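PDB 3B4U: dihydrodipicolinate synthase from Agrobacterium tumefaciens, which probably catalyses the aldol-type condensation of pyruvate with aspartate semialdehyde in lysine biosynthesis, as a TIM-barrel lyase of the dihydrodipicolinate synthase family. Local coordinates for residues Phe119-Phe122 and Ser123-Ser127. Residues are numbered along the deposited sequence; the frame is centred on the assembly and turned at random.
Sequences FAWF and SAVFS
Phe122 O accepts the backbone N-H of Phe126 at 2.9 Å, with an N-H...O angle of 165°. The same oxygen also sits over one face of the Phe126 ring, offset toward the rim, 3.2 Å from Phe126 CG. The Phe126 side chain turns back along the helix because CG lies beside its own backbone N (chi1 -57°). Its CE2 then reaches Phe122 CB at 3.9 Å, and the two side chains run side by side in the same direction. One residue earlier, Val125 N donates to Trp121 O at 2.9 Å. Here the side chains add a CH-pi contact. Val125 CG2 stands 3.7 Å from the centroid of the six-membered ring of Trp121, almost exactly on the ring normal. With chi1 at -172° the indole swings to the side of its own carbonyl carbon, and one face of its six-membered ring lies against this methyl. Ser123 N to Phe119 O and Ala124 N to Ala120 O continue the i to i+4 pattern of helix 115-129. This helix connects parallel strands 101-104 and 136-140 in a beta-alpha-beta unit of the TIM barrel. Phe161 meets the Phe126 ring edge-to-face, and Trp121 also packs on Ala268 of the second subunit. The backbone bonds satisfy these carbonyls within the helix, while Phe122 and Phe126 turn an apolar side to Leu104 of strand 101-104 and Trp121 and Val125 face the neighbouring helix 84-96.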
loop_
_atom_site.group_PDB
_atom_site.type_symbol
_atom_site.label_atom_id
_atom_site.label_comp_id
_atom_site.label_asym_id
_atom_site.label_seq_id
_atom_site.Cartn_x
_atom_site.Cartn_y
_atom_site.Cartn_z
ATOM N N PHE B 119 -5.749 9.179 13.254
ATOM C CA PHE B 119 -6.522 10.407 13.347
ATOM C C PHE B 119 -5.777 11.541 12.647
ATOM O O PHE B 119 -6.344 12.296 11.879
ATOM C CB PHE B 119 -6.797 10.790 14.821
ATOM C CG PHE B 119 -7.577 12.056 14.942
ATOM C CD1 PHE B 119 -8.944 12.055 14.792
ATOM C CD2 PHE B 119 -6.920 13.264 15.090
ATOM C CE1 PHE B 119 -9.654 13.231 14.827
ATOM C CE2 PHE B 119 -7.620 14.447 15.105
ATOM C CZ PHE B 119 -8.982 14.427 14.960
ATOM N N ALA B 120 -4.484 11.660 12.945
ATOM C CA ALA B 120 -3.672 12.690 12.344
ATOM C C ALA B 120 -3.600 12.548 10.835
ATOM O O ALA B 120 -3.594 13.537 10.113
ATOM C CB ALA B 120 -2.272 12.670 12.958
ATOM N N TRP B 121 -3.543 11.317 10.334
ATOM C CA TRP B 121 -3.458 11.101 8.891
ATOM C C TRP B 121 -4.762 11.552 8.211
ATOM O O TRP B 121 -4.741 12.308 7.247
ATOM C CB TRP B 121 -3.229 9.621 8.579
ATOM C CG TRP B 121 -2.948 9.353 7.135
ATOM C CD1 TRP B 121 -1.732 9.404 6.537
ATOM C CD2 TRP B 121 -3.881 8.968 6.130
ATOM N NE1 TRP B 121 -1.855 9.068 5.216
ATOM C CE2 TRP B 121 -3.164 8.812 4.934
ATOM C CE3 TRP B 121 -5.248 8.734 6.119
ATOM C CZ2 TRP B 121 -3.764 8.378 3.746
ATOM C CZ3 TRP B 121 -5.853 8.308 4.946
ATOM C CH2 TRP B 121 -5.099 8.140 3.774
ATOM N N PHE B 122 -5.902 11.068 8.718
ATOM C CA PHE B 122 -7.168 11.475 8.140
ATOM C C PHE B 122 -7.345 12.992 8.222
ATOM O O PHE B 122 -7.772 13.621 7.269
ATOM C CB PHE B 122 -8.334 10.750 8.821
ATOM C CG PHE B 122 -8.526 9.317 8.406
ATOM C CD1 PHE B 122 -8.978 9.000 7.133
ATOM C CD2 PHE B 122 -8.239 8.291 9.279
ATOM C CE1 PHE B 122 -9.151 7.688 6.739
ATOM C CE2 PHE B 122 -8.419 6.982 8.895
ATOM C CZ PHE B 122 -8.879 6.683 7.637
ATOM N N SER B 123 -7.025 13.570 9.373
ATOM C CA SER B 123 -7.129 15.021 9.500
ATOM C C SER B 123 -6.305 15.756 8.454
ATOM O O SER B 123 -6.766 16.722 7.851
ATOM C CB SER B 123 -6.667 15.465 10.877
ATOM O OG SER B 123 -6.801 16.874 10.994
ATOM N N ALA B 124 -5.079 15.295 8.220
ATOM C CA ALA B 124 -4.212 15.935 7.228
ATOM C C ALA B 124 -4.759 15.779 5.816
ATOM O O ALA B 124 -4.696 16.708 5.019
ATOM C CB ALA B 124 -2.808 15.370 7.324
ATOM N N VAL B 125 -5.323 14.617 5.512
ATOM C CA VAL B 125 -5.959 14.413 4.202
ATOM C C VAL B 125 -7.122 15.391 4.028
ATOM O O VAL B 125 -7.213 16.050 2.995
ATOM C CB VAL B 125 -6.440 12.949 4.032
ATOM C CG1 VAL B 125 -7.291 12.789 2.767
ATOM C CG2 VAL B 125 -5.234 12.022 3.973
ATOM N N PHE B 126 -7.971 15.514 5.022
ATOM C CA PHE B 126 -9.135 16.387 4.926
ATOM C C PHE B 126 -8.717 17.848 4.778
ATOM O O PHE B 126 -9.303 18.574 3.963
ATOM C CB PHE B 126 -10.066 16.197 6.121
ATOM C CG PHE B 126 -10.560 14.787 6.311
ATOM C CD1 PHE B 126 -10.611 13.855 5.260
ATOM C CD2 PHE B 126 -10.929 14.369 7.562
ATOM C CE1 PHE B 126 -11.004 12.563 5.480
ATOM C CE2 PHE B 126 -11.333 13.082 7.790
ATOM C CZ PHE B 126 -11.381 12.182 6.732
ATOM N N SER B 127 -7.708 18.271 5.536
ATOM C CA SER B 127 -7.190 19.638 5.420
ATOM C C SER B 127 -6.666 19.904 4.029
ATOM O O SER B 127 -6.865 20.999 3.481
ATOM C CB SER B 127 -6.079 19.871 6.443
ATOM O OG SER B 127 -5.555 21.185 6.312
#